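Side-chain contacts in Kiaa0380 (Homo sapiens, PDB 1HTJ), which probably links heterotrimeric G protein signalling to Rho GTPases, as the RGS-like domain of a Rho guanine nucleotide exchange factor: residues A[44-49]-A[154-159]; A[40-45]-A[167-172]; A[83-88]-A[105-110]; A[72-77]-A[116-121]. The protein carries 3 engineered substitutions. All blocks are in the same frame, centred on the assembly; numbering follows the deposited sequence.

Contact 1 (A[44-49]-A[154-159])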
loop_
_atom_site.group_PDB
_atom_site.type_symbol
_atom_site.label_atom_id
_atom_site.label_comp_id
_atom_site.label_asym_id
_atom_site.label_seq_id
_atom_site.Cartn_x
_atom_site.Cartn_y
_atom_site.Cartn_z
ATOM N N LEU A 44 -5.538 7.790 -0.241
ATOM C CA LEU A 44 -4.841 6.535 -0.429
ATOM C C LEU A 44 -5.870 5.416 -0.392
ATOM O O LEU A 44 -5.815 4.483 -1.183
ATOM C CB LEU A 44 -3.809 6.333 0.684
ATOM C CG LEU A 44 -2.936 5.080 0.545
ATOM C CD1 LEU A 44 -2.045 5.216 -0.671
ATOM C CD2 LEU A 44 -2.083 4.898 1.805
ATOM N N GLY A 45 -6.808 5.523 0.536
ATOM C CA GLY A 45 -7.859 4.535 0.668
ATOM C C GLY A 45 -8.674 4.443 -0.607
ATOM O O GLY A 45 -8.915 3.354 -1.114
ATOM N N VAL A 46 -9.102 5.584 -1.133
ATOM C CA VAL A 46 -9.875 5.601 -2.367
ATOM C C VAL A 46 -9.052 4.892 -3.457
ATOM O O VAL A 46 -9.540 3.984 -4.127
ATOM C CB VAL A 46 -10.178 7.059 -2.814
ATOM C CG1 VAL A 46 -10.742 7.073 -4.226
ATOM C CG2 VAL A 46 -11.159 7.704 -1.847
ATOM N N PHE A 47 -7.804 5.311 -3.620
ATOM C CA PHE A 47 -6.920 4.723 -4.608
ATOM C C PHE A 47 -6.779 3.212 -4.403
ATOM O O PHE A 47 -6.758 2.441 -5.369
ATOM C CB PHE A 47 -5.549 5.414 -4.540
ATOM C CG PHE A 47 -4.550 4.922 -5.572
ATOM C CD1 PHE A 47 -4.938 4.710 -6.901
ATOM C CD2 PHE A 47 -3.217 4.679 -5.214
ATOM C CE1 PHE A 47 -4.021 4.266 -7.854
ATOM C CE2 PHE A 47 -2.295 4.238 -6.154
ATOM C CZ PHE A 47 -2.702 4.029 -7.488
ATOM N N LEU A 48 -6.701 2.791 -3.145
ATOM C CA LEU A 48 -6.545 1.379 -2.821
ATOM C C LEU A 48 -7.787 0.573 -3.202
ATOM O O LEU A 48 -7.693 -0.570 -3.634
ATOM C CB LEU A 48 -6.224 1.220 -1.326
ATOM C CG LEU A 48 -4.763 1.489 -0.931
ATOM C CD1 LEU A 48 -4.626 1.577 0.576
ATOM C CD2 LEU A 48 -3.902 0.359 -1.450
ATOM N N ARG A 49 -8.955 1.176 -3.052
ATOM C CA ARG A 49 -10.192 0.490 -3.411
ATOM C C ARG A 49 -10.160 0.158 -4.900
ATOM O O ARG A 49 -10.575 -0.916 -5.314
ATOM C CB ARG A 49 -11.403 1.376 -3.066
ATOM C CG ARG A 49 -11.636 1.450 -1.568
ATOM C CD ARG A 49 -12.742 2.406 -1.186
ATOM N NE ARG A 49 -14.045 1.979 -1.666
ATOM C CZ ARG A 49 -15.195 2.527 -1.270
ATOM N NH1 ARG A 49 -15.190 3.517 -0.398
ATOM N NH2 ARG A 49 -16.354 2.080 -1.734
ATOM N N ASN A 154 -16.873 10.111 -2.896
ATOM C CA ASN A 154 -17.890 10.972 -2.315
ATOM C C ASN A 154 -17.438 11.408 -0.936
ATOM O O ASN A 154 -17.528 12.582 -0.588
ATOM C CB ASN A 154 -19.222 10.237 -2.207
ATOM C CG ASN A 154 -20.050 10.382 -3.457
ATOM O OD1 ASN A 154 -19.571 10.891 -4.474
ATOM N ND2 ASN A 154 -21.302 9.941 -3.396
ATOM N N ASP A 155 -16.931 10.453 -0.162
ATOM C CA ASP A 155 -16.479 10.731 1.189
ATOM C C ASP A 155 -15.391 11.782 1.221
ATOM O O ASP A 155 -15.191 12.421 2.241
ATOM C CB ASP A 155 -15.975 9.450 1.848
ATOM C CG ASP A 155 -16.961 8.308 1.713
ATOM O OD1 ASP A 155 -18.176 8.581 1.810
ATOM O OD2 ASP A 155 -16.522 7.146 1.519
ATOM N N LEU A 156 -14.686 11.964 0.107
ATOM C CA LEU A 156 -13.617 12.957 0.045
ATOM C C LEU A 156 -14.194 14.358 0.156
ATOM O O LEU A 156 -13.503 15.287 0.571
ATOM C CB LEU A 156 -12.830 12.836 -1.265
ATOM C CG LEU A 156 -11.927 11.616 -1.463
ATOM C CD1 LEU A 156 -11.024 11.864 -2.652
ATOM C CD2 LEU A 156 -11.085 11.373 -0.231
ATOM N N LEU A 157 -15.460 14.504 -0.226
ATOM C CA LEU A 157 -16.131 15.793 -0.161
ATOM C C LEU A 157 -16.246 16.209 1.295
ATOM O O LEU A 157 -16.198 17.392 1.615
ATOM C CB LEU A 157 -17.526 15.699 -0.777
ATOM C CG LEU A 157 -17.597 15.258 -2.243
ATOM C CD1 LEU A 157 -19.052 15.087 -2.646
ATOM C CD2 LEU A 157 -16.899 16.283 -3.143
ATOM N N ASP A 158 -16.390 15.221 2.172
ATOM C CA ASP A 158 -16.515 15.456 3.600
ATOM C C ASP A 158 -15.275 16.022 4.288
ATOM O O ASP A 158 -15.369 16.581 5.378
ATOM C CB ASP A 158 -16.934 14.163 4.294
ATOM C CG ASP A 158 -18.431 13.985 4.314
ATOM O OD1 ASP A 158 -19.070 14.241 3.271
ATOM O OD2 ASP A 158 -18.970 13.591 5.371
ATOM N N LEU A 159 -14.114 15.883 3.664
ATOM C CA LEU A 159 -12.893 16.398 4.269
ATOM C C LEU A 159 -12.951 17.909 4.452
ATOM O O LEU A 159 -13.304 18.644 3.529
ATOM C CB LEU A 159 -11.681 16.036 3.413
ATOM C CG LEU A 159 -11.343 14.555 3.284
ATOM C CD1 LEU A 159 -10.126 14.422 2.410
ATOM C CD2 LEU A 159 -11.088 13.941 4.649
#
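Val-46 on helix 41-54 meets Leu-156 of the opposing loop through one methyl branch. Its CG2 touches the CG of Leu-156 at 4.0 Å, and the CD2 of Leu-156 at the same range. The two side chains cross obliquely. CG2 of Val-46 stands anti to the carbonyl carbon, and this turns it towards the loop. CG of Leu-156 takes the matching position (chi1 -70°), which brings its branch point to the Val-46 methyl. In this all-helical RGS-like domain, 154-159 lies in the connection between helix 118-144 and helix 163-182. The segment lies against helix 41-54. Tyr-139 of helix 118-144 also touches Val-46, and Ala-42 and His-43 also touch Leu-156. One turn further along the helix, Arg-49 reaches out beside Asp-155. OD2 of Asp-155 lies at the edge of the guanidinium, near its plane. NH1 of Arg-49 remains 4.3 Å from OD2 of Asp-155, beyond a salt bridge. Gln-173 joins the two charges instead. Its OE1 is hydrogen-bonded to Arg-49 NH1, and its NE2 to Asp-155 OD2. Asp-155 OD1 is paired with Lys-172 in a salt bridge, modelled very short.

Contact 2 (A[40-45]-A[167-172])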
loop_
_atom_site.group_PDB
_atom_site.type_symbol
_atom_site.label_atom_id
_atom_site.label_comp_id
_atom_site.label_asym_id
_atom_site.label_seq_id
_atom_site.Cartn_x
_atom_site.Cartn_y
_atom_site.Cartn_z
ATOM N N ARG A 40 -1.815 11.187 2.702
ATOM C CA ARG A 40 -3.258 11.424 2.771
ATOM C C ARG A 40 -4.000 10.092 2.789
ATOM O O ARG A 40 -4.289 9.514 1.744
ATOM C CB ARG A 40 -3.696 12.266 1.576
ATOM C CG ARG A 40 -2.686 13.335 1.193
ATOM C CD ARG A 40 -2.152 14.071 2.424
ATOM N NE ARG A 40 -3.252 14.517 3.264
ATOM C CZ ARG A 40 -4.164 15.393 2.861
ATOM N NH1 ARG A 40 -4.083 15.907 1.639
ATOM N NH2 ARG A 40 -5.172 15.735 3.657
ATOM N N PRO A 41 -4.330 9.601 3.994
ATOM C CA PRO A 41 -5.030 8.337 4.249
ATOM C C PRO A 41 -6.342 8.117 3.498
ATOM O O PRO A 41 -6.577 7.035 2.964
ATOM C CB PRO A 41 -5.234 8.356 5.765
ATOM C CG PRO A 41 -4.085 9.190 6.248
ATOM C CD PRO A 41 -4.088 10.317 5.256
ATOM N N ALA A 42 -7.194 9.133 3.470
ATOM C CA ALA A 42 -8.481 9.022 2.787
ATOM C C ALA A 42 -8.299 8.788 1.289
ATOM O O ALA A 42 -8.933 7.901 0.703
ATOM C CB ALA A 42 -9.310 10.286 3.024
ATOM N N HIS A 43 -7.434 9.597 0.686
ATOM C CA HIS A 43 -7.138 9.524 -0.732
ATOM C C HIS A 43 -6.495 8.191 -1.074
ATOM O O HIS A 43 -6.862 7.538 -2.061
ATOM C CB HIS A 43 -6.210 10.673 -1.114
ATOM C CG HIS A 43 -6.852 12.018 -1.000
ATOM N ND1 HIS A 43 -7.222 12.564 0.210
ATOM C CD2 HIS A 43 -7.269 12.890 -1.950
ATOM C CE1 HIS A 43 -7.844 13.711 0.002
ATOM N NE2 HIS A 43 -7.886 13.932 -1.300
ATOM N N LEU A 44 -5.538 7.790 -0.241
ATOM C CA LEU A 44 -4.841 6.535 -0.429
ATOM C C LEU A 44 -5.870 5.416 -0.392
ATOM O O LEU A 44 -5.815 4.483 -1.183
ATOM C CB LEU A 44 -3.809 6.333 0.684
ATOM C CG LEU A 44 -2.936 5.080 0.545
ATOM C CD1 LEU A 44 -2.045 5.216 -0.671
ATOM C CD2 LEU A 44 -2.083 4.898 1.805
ATOM N N GLY A 45 -6.808 5.523 0.536
ATOM C CA GLY A 45 -7.859 4.535 0.668
ATOM C C GLY A 45 -8.674 4.443 -0.607
ATOM O O GLY A 45 -8.915 3.354 -1.114
ATOM N N ARG A 167 -9.470 11.217 9.443
ATOM C CA ARG A 167 -9.352 9.891 10.018
ATOM C C ARG A 167 -10.662 9.162 9.794
ATOM O O ARG A 167 -10.681 7.970 9.505
ATOM C CB ARG A 167 -9.037 9.970 11.515
ATOM C CG ARG A 167 -9.456 8.734 12.284
ATOM C CD ARG A 167 -8.451 8.337 13.359
ATOM N NE ARG A 167 -8.992 7.264 14.197
ATOM C CZ ARG A 167 -8.257 6.383 14.866
ATOM N NH1 ARG A 167 -6.932 6.439 14.805
ATOM N NH2 ARG A 167 -8.849 5.429 15.575
ATOM N N GLN A 168 -11.757 9.895 9.916
ATOM C CA GLN A 168 -13.074 9.313 9.733
ATOM C C GLN A 168 -13.339 8.890 8.292
ATOM O O GLN A 168 -13.938 7.847 8.054
ATOM C CB GLN A 168 -14.144 10.297 10.201
ATOM C CG GLN A 168 -14.181 10.452 11.710
ATOM C CD GLN A 168 -15.181 11.496 12.164
ATOM O OE1 GLN A 168 -15.075 12.673 11.796
ATOM N NE2 GLN A 168 -16.161 11.075 12.965
ATOM N N VAL A 169 -12.897 9.699 7.337
ATOM C CA VAL A 169 -13.093 9.370 5.933
ATOM C C VAL A 169 -12.190 8.193 5.564
ATOM O O VAL A 169 -12.620 7.268 4.877
ATOM C CB VAL A 169 -12.757 10.565 5.012
ATOM C CG1 VAL A 169 -12.824 10.128 3.548
ATOM C CG2 VAL A 169 -13.735 11.713 5.267
ATOM N N ALA A 170 -10.950 8.230 6.044
ATOM C CA ALA A 170 -9.994 7.169 5.756
ATOM C C ALA A 170 -10.506 5.850 6.305
ATOM O O ALA A 170 -10.392 4.807 5.668
ATOM C CB ALA A 170 -8.654 7.487 6.370
ATOM N N GLU A 171 -11.072 5.915 7.498
ATOM C CA GLU A 171 -11.603 4.744 8.165
ATOM C C GLU A 171 -12.695 4.091 7.320
ATOM O O GLU A 171 -12.740 2.871 7.187
ATOM C CB GLU A 171 -12.171 5.160 9.521
ATOM C CG GLU A 171 -12.031 4.123 10.612
ATOM C CD GLU A 171 -12.857 4.478 11.832
ATOM O OE1 GLU A 171 -12.732 5.632 12.321
ATOM O OE2 GLU A 171 -13.628 3.605 12.298
ATOM N N LYS A 172 -13.571 4.912 6.753
ATOM C CA LYS A 172 -14.667 4.425 5.922
ATOM C C LYS A 172 -14.127 3.657 4.714
ATOM O O LYS A 172 -14.741 2.690 4.246
ATOM C CB LYS A 172 -15.531 5.603 5.453
ATOM C CG LYS A 172 -16.734 5.186 4.625
ATOM C CD LYS A 172 -17.632 6.378 4.279
ATOM C CE LYS A 172 -18.829 5.931 3.416
ATOM N NZ LYS A 172 -19.687 7.061 2.908
#
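Ala-42 and Ala-170 bring two helices together almost backbone to backbone, with their CA atoms 3.8 Å apart. The CB of Ala-170 lies 3.6 Å from the backbone N of Ala-42 and equally close to the CB of Pro-41. Next to it, the CB of Ala-42 meets CG1 of Val-169 at 3.6 Å. That branch stands opposite the backbone N of Val-169 (chi1 174°) and is the part of the valine nearest helix 41-54. The side-chain contacts are apolar, and no hydrogen bond crosses between the segments. The small side chains let the segment axes approach to 7.8 Å. The two helical segments run nearly parallel, at 18°. Gly-45 continues the same face one turn later, and a CB there would point at the partner helix. In the next shell, Arg-40 occupies the N-cap position of helix 41-54, and its carbonyl O accepts the N-H of Leu-44. The guanidinium of Arg-40 forms a salt bridge with Glu-166, a second tie to helix 163-182. Loop residues Asp-155 and Leu-159, both against Val-169, close one border. Helix 186-202 and helix 34-39 touch Leu-44, and helix 27-32 lies against His-43.

Contact 3 (A[83-88]-A[105-110])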
loop_
_atom_site.group_PDB
_atom_site.type_symbol
_atom_site.label_atom_id
_atom_site.label_comp_id
_atom_site.label_asym_id
_atom_site.label_seq_id
_atom_site.Cartn_x
_atom_site.Cartn_y
_atom_site.Cartn_z
ATOM N N ASP A 83 7.957 -10.619 7.216
ATOM C CA ASP A 83 6.651 -10.731 6.573
ATOM C C ASP A 83 6.724 -10.171 5.169
ATOM O O ASP A 83 6.181 -10.756 4.230
ATOM C CB ASP A 83 5.564 -10.033 7.391
ATOM C CG ASP A 83 5.274 -10.756 8.693
ATOM O OD1 ASP A 83 5.211 -12.006 8.665
ATOM O OD2 ASP A 83 5.111 -10.082 9.737
ATOM N N ILE A 84 7.431 -9.054 5.023
ATOM C CA ILE A 84 7.605 -8.440 3.715
ATOM C C ILE A 84 8.221 -9.437 2.732
ATOM O O ILE A 84 7.808 -9.527 1.574
ATOM C CB ILE A 84 8.517 -7.206 3.793
ATOM C CG1 ILE A 84 7.721 -6.003 4.303
ATOM C CG2 ILE A 84 9.103 -6.905 2.411
ATOM C CD1 ILE A 84 8.572 -4.758 4.567
ATOM N N TRP A 85 9.204 -10.196 3.200
ATOM C CA TRP A 85 9.881 -11.169 2.350
ATOM C C TRP A 85 8.970 -12.295 1.883
ATOM O O TRP A 85 8.953 -12.633 0.700
ATOM C CB TRP A 85 11.089 -11.761 3.084
ATOM C CG TRP A 85 11.653 -12.959 2.397
ATOM C CD1 TRP A 85 11.427 -14.274 2.708
ATOM C CD2 TRP A 85 12.497 -12.956 1.241
ATOM N NE1 TRP A 85 12.080 -15.090 1.811
ATOM C CE2 TRP A 85 12.743 -14.305 0.900
ATOM C CE3 TRP A 85 13.065 -11.939 0.455
ATOM C CZ2 TRP A 85 13.537 -14.663 -0.194
ATOM C CZ3 TRP A 85 13.853 -12.290 -0.634
ATOM C CH2 TRP A 85 14.084 -13.640 -0.951
ATOM N N ASN A 86 8.225 -12.873 2.821
ATOM C CA ASN A 86 7.307 -13.985 2.537
ATOM C C ASN A 86 6.096 -13.580 1.702
ATOM O O ASN A 86 5.602 -14.363 0.892
ATOM C CB ASN A 86 6.824 -14.624 3.852
ATOM C CG ASN A 86 7.922 -15.416 4.551
ATOM O OD1 ASN A 86 8.533 -16.292 3.950
ATOM N ND2 ASN A 86 8.176 -15.107 5.816
ATOM N N ILE A 87 5.618 -12.356 1.899
ATOM C CA ILE A 87 4.456 -11.889 1.163
ATOM C C ILE A 87 4.751 -11.362 -0.233
ATOM O O ILE A 87 4.009 -11.646 -1.191
ATOM C CB ILE A 87 3.728 -10.786 1.944
ATOM C CG1 ILE A 87 3.103 -11.381 3.203
ATOM C CG2 ILE A 87 2.664 -10.129 1.065
ATOM C CD1 ILE A 87 2.421 -10.379 4.072
ATOM N N PHE A 88 5.843 -10.616 -0.355
ATOM C CA PHE A 88 6.174 -9.983 -1.625
ATOM C C PHE A 88 7.396 -10.433 -2.404
ATOM O O PHE A 88 7.388 -10.375 -3.626
ATOM C CB PHE A 88 6.336 -8.468 -1.420
ATOM C CG PHE A 88 5.192 -7.818 -0.692
ATOM C CD1 PHE A 88 5.284 -7.544 0.661
ATOM C CD2 PHE A 88 4.029 -7.459 -1.375
ATOM C CE1 PHE A 88 4.242 -6.921 1.328
ATOM C CE2 PHE A 88 2.978 -6.837 -0.717
ATOM C CZ PHE A 88 3.082 -6.565 0.639
ATOM N N ALA A 105 18.819 -10.962 -3.883
ATOM C CA ALA A 105 19.780 -11.687 -3.060
ATOM C C ALA A 105 20.180 -10.916 -1.808
ATOM O O ALA A 105 20.229 -11.481 -0.721
ATOM C CB ALA A 105 21.021 -12.021 -3.883
ATOM N N GLU A 106 20.479 -9.631 -1.970
ATOM C CA GLU A 106 20.866 -8.780 -0.848
ATOM C C GLU A 106 19.724 -8.698 0.160
ATOM O O GLU A 106 19.924 -8.868 1.365
ATOM C CB GLU A 106 21.189 -7.369 -1.348
ATOM C CG GLU A 106 22.667 -7.016 -1.432
ATOM C CD GLU A 106 23.240 -6.529 -0.115
ATOM O OE1 GLU A 106 23.385 -7.348 0.811
ATOM O OE2 GLU A 106 23.543 -5.323 -0.005
ATOM N N ILE A 107 18.525 -8.423 -0.346
ATOM C CA ILE A 107 17.343 -8.308 0.503
ATOM C C ILE A 107 17.077 -9.610 1.246
ATOM O O ILE A 107 16.850 -9.600 2.453
ATOM C CB ILE A 107 16.112 -7.901 -0.333
ATOM C CG1 ILE A 107 16.221 -6.420 -0.702
ATOM C CG2 ILE A 107 14.839 -8.150 0.439
ATOM C CD1 ILE A 107 15.122 -5.927 -1.613
ATOM N N ASP A 108 17.130 -10.730 0.531
ATOM C CA ASP A 108 16.905 -12.033 1.140
ATOM C C ASP A 108 17.850 -12.249 2.322
ATOM O O ASP A 108 17.420 -12.599 3.425
ATOM C CB ASP A 108 17.119 -13.140 0.108
ATOM C CG ASP A 108 16.954 -14.538 0.698
ATOM O OD1 ASP A 108 16.521 -14.670 1.869
ATOM O OD2 ASP A 108 17.251 -15.518 -0.023
ATOM N N SER A 109 19.140 -12.039 2.078
ATOM C CA SER A 109 20.161 -12.205 3.098
ATOM C C SER A 109 19.882 -11.371 4.353
ATOM O O SER A 109 19.757 -11.912 5.451
ATOM C CB SER A 109 21.523 -11.834 2.512
ATOM O OG SER A 109 22.560 -12.083 3.438
ATOM N N ARG A 110 19.770 -10.058 4.188
ATOM C CA ARG A 110 19.520 -9.173 5.319
ATOM C C ARG A 110 18.240 -9.474 6.092
ATOM O O ARG A 110 18.279 -9.680 7.301
ATOM C CB ARG A 110 19.484 -7.724 4.848
ATOM C CG ARG A 110 20.801 -7.226 4.314
ATOM C CD ARG A 110 20.623 -5.912 3.598
ATOM N NE ARG A 110 21.893 -5.428 3.082
ATOM C CZ ARG A 110 22.826 -4.845 3.826
ATOM N NH1 ARG A 110 22.622 -4.665 5.126
ATOM N NH2 ARG A 110 23.966 -4.450 3.267
#
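Trp-85 lays its six-membered ring over Asp-108, joining helix 76-89 to helix 101-112 in the all-helical RGS-like fold. The tight part is this ring-on-aspartate contact. CH2 of Trp-85 comes within 3.3 Å of the CB of Asp-108. The ring and carboxylate planes are only 16° apart, so the carboxylate lies nearly parallel to the ring, with OD1 of Asp-108 3.6 Å above the plane of the Trp-85 ring and shifted toward the rim. Both side chains extend with CG anti to the backbone N (chi1 168° for Trp-85), which brings the indole and the carboxylate together. The contact with Ile-107 is looser. Its CG2 approaches CE3 of Trp-85 obliquely, at 4.2 Å. Ile-107 itself is buried, against Val-120 and Ala-124 of helix 118-144, whereas Trp-85 and Asp-108 are both partly open to solvent. No hydrogen bond crosses between the segments. An alanine in place of Trp-85 would strip away the indole and would probably leave a gap beside Asp-108, with the Ile-107 methyl losing its aromatic neighbour. Over the same ring face, the CA of Asp-108 makes a CH-pi contact, 4.0 Å from the centroid of the six-membered ring of Trp-85 and 27° off its normal.

Contact 4 (A[72-77]-A[116-121])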
loop_
_atom_site.group_PDB
_atom_site.type_symbol
_atom_site.label_atom_id
_atom_site.label_comp_id
_atom_site.label_asym_id
_atom_site.label_seq_id
_atom_site.Cartn_x
_atom_site.Cartn_y
_atom_site.Cartn_z
ATOM N N ALA A 72 10.218 1.845 11.434
ATOM C CA ALA A 72 9.831 1.022 12.574
ATOM C C ALA A 72 10.968 0.855 13.580
ATOM O O ALA A 72 12.140 1.055 13.243
ATOM C CB ALA A 72 9.366 -0.349 12.081
ATOM N N SER A 73 10.617 0.493 14.815
ATOM C CA SER A 73 11.626 0.281 15.850
ATOM C C SER A 73 12.424 -0.956 15.456
ATOM O O SER A 73 11.841 -2.004 15.183
ATOM C CB SER A 73 10.972 0.063 17.223
ATOM O OG SER A 73 10.154 -1.095 17.237
ATOM N N PRO A 74 13.766 -0.839 15.388
ATOM C CA PRO A 74 14.654 -1.953 15.021
ATOM C C PRO A 74 14.434 -3.211 15.863
ATOM O O PRO A 74 15.382 -3.879 16.291
ATOM C CB PRO A 74 16.059 -1.357 15.193
ATOM C CG PRO A 74 15.848 -0.175 16.126
ATOM C CD PRO A 74 14.543 0.388 15.637
ATOM N N LYS A 75 13.159 -3.508 16.083
ATOM C CA LYS A 75 12.689 -4.654 16.842
ATOM C C LYS A 75 11.432 -5.089 16.090
ATOM O O LYS A 75 11.278 -6.258 15.721
ATOM C CB LYS A 75 12.334 -4.228 18.268
ATOM C CG LYS A 75 11.677 -5.314 19.102
ATOM C CD LYS A 75 12.638 -6.458 19.441
ATOM C CE LYS A 75 13.590 -6.122 20.606
ATOM N NZ LYS A 75 14.634 -5.096 20.291
ATOM N N ASP A 76 10.539 -4.128 15.855
ATOM C CA ASP A 76 9.307 -4.396 15.122
ATOM C C ASP A 76 9.640 -4.602 13.653
ATOM O O ASP A 76 8.940 -5.326 12.943
ATOM C CB ASP A 76 8.311 -3.235 15.263
ATOM C CG ASP A 76 7.486 -3.322 16.540
ATOM O OD1 ASP A 76 7.130 -4.450 16.941
ATOM O OD2 ASP A 76 7.179 -2.265 17.136
ATOM N N SER A 77 10.719 -3.975 13.201
ATOM C CA SER A 77 11.114 -4.106 11.807
ATOM C C SER A 77 11.650 -5.500 11.492
ATOM O O SER A 77 11.339 -6.063 10.450
ATOM C CB SER A 77 12.159 -3.043 11.445
ATOM O OG SER A 77 13.314 -3.168 12.254
ATOM N N ASP A 116 19.754 -4.804 8.739
ATOM C CA ASP A 116 19.162 -3.560 8.266
ATOM C C ASP A 116 18.967 -3.582 6.762
ATOM O O ASP A 116 19.930 -3.482 6.000
ATOM C CB ASP A 116 20.047 -2.376 8.643
ATOM C CG ASP A 116 19.529 -1.068 8.085
ATOM O OD1 ASP A 116 18.359 -0.733 8.365
ATOM O OD2 ASP A 116 20.286 -0.376 7.368
ATOM N N ALA A 117 17.714 -3.698 6.336
ATOM C CA ALA A 117 17.403 -3.747 4.915
ATOM C C ALA A 117 16.754 -2.461 4.404
ATOM O O ALA A 117 16.251 -2.421 3.287
ATOM C CB ALA A 117 16.504 -4.948 4.626
ATOM N N ARG A 118 16.773 -1.409 5.214
ATOM C CA ARG A 118 16.181 -0.141 4.809
ATOM C C ARG A 118 16.746 0.336 3.476
ATOM O O ARG A 118 16.013 0.846 2.629
ATOM C CB ARG A 118 16.415 0.920 5.880
ATOM C CG ARG A 118 15.822 0.548 7.219
ATOM C CD ARG A 118 15.785 1.719 8.173
ATOM N NE ARG A 118 15.062 1.363 9.394
ATOM C CZ ARG A 118 14.685 2.230 10.337
ATOM N NH1 ARG A 118 14.959 3.527 10.206
ATOM N NH2 ARG A 118 14.032 1.796 11.416
ATOM N N GLY A 119 18.046 0.148 3.287
ATOM C CA GLY A 119 18.678 0.574 2.057
ATOM C C GLY A 119 18.199 -0.193 0.847
ATOM O O GLY A 119 17.726 0.395 -0.129
ATOM N N VAL A 120 18.330 -1.515 0.906
ATOM C CA VAL A 120 17.909 -2.365 -0.189
ATOM C C VAL A 120 16.394 -2.264 -0.409
ATOM O O VAL A 120 15.935 -2.249 -1.548
ATOM C CB VAL A 120 18.316 -3.835 0.065
ATOM C CG1 VAL A 120 19.821 -3.963 0.044
ATOM C CG2 VAL A 120 17.792 -4.301 1.400
ATOM N N LEU A 121 15.617 -2.185 0.669
ATOM C CA LEU A 121 14.173 -2.073 0.507
ATOM C C LEU A 121 13.845 -0.789 -0.237
ATOM O O LEU A 121 12.924 -0.758 -1.057
ATOM C CB LEU A 121 13.454 -2.133 1.861
ATOM C CG LEU A 121 13.317 -3.583 2.360
ATOM C CD1 LEU A 121 12.566 -3.645 3.666
ATOM C CD2 LEU A 121 12.603 -4.403 1.309
#
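The loop leading into helix 76-89 meets the first turn of helix 118-144 where Arg-118 reaches out to Ala-72 and Pro-74. This is a surface contact of the all-helical RGS-like domain, carried by one long side chain. The CG of Arg-118 lies anti to its carbonyl carbon (chi1 -60°), and the chain then runs extended from CG to NE. The guanidinium therefore ends beside the backbone of the loop. Its NH2 lies 2.7 Å from the carbonyl O of Ala-72, which sits at the edge of the group, in its plane. The pair is close but is not a hydrogen bond. The oxygen stands nearly on the continuation of the CZ-NH2 bond of Arg-118, at about 166°, so neither N-H points straight at it. Any attraction is probably electrostatic rather than a directed bond. Pro-74 is a marginal neighbour, its CD 4.5 Å from NH2 of Arg-118 and oblique to the guanidinium. Weak bonds help shape the loop itself. Ser-73 OG donates to OD2 of Asp-76 at 3.2 Å. It also weakly accepts the N-H of Asp-76. Ser-77 OG gives a weak bond to the carbonyl O of Ser-73. On the other segment, Ala-117 is at the N-cap position, and its carbonyl O takes the N-H of Leu-121. Tyr-69, on helix 58-69, touches Ser-77, Arg-118 and Leu-121, and its OH is hydrogen-bonded to Ala-117 N. Helix 101-112 also packs on this segment, touching Ala-117 and Val-120.

The four contacts form two groups. Contacts 1 and 2 share Leu-44 and Gly-45 on helix 41-54, and their centres are about 6 Å apart. They touch directly where Leu-159 CD1 packs on His-43 CE1 at 3.4 Å. Contacts 3 and 4 both use helix 76-89, with centres about 11 Å apart. Glu-106 CB of contact 3 meets Val-120 CG1 of contact 4 at 3.9 Å. The groups do not touch each other: the centres of contacts 1 and 3 are about 32 Å apart, on opposite sides of the chain's centre. Along the chain, contact 3 is nested inside the loop closed by contact 4. That loop in turn lies inside those closed by contacts 1 and 2.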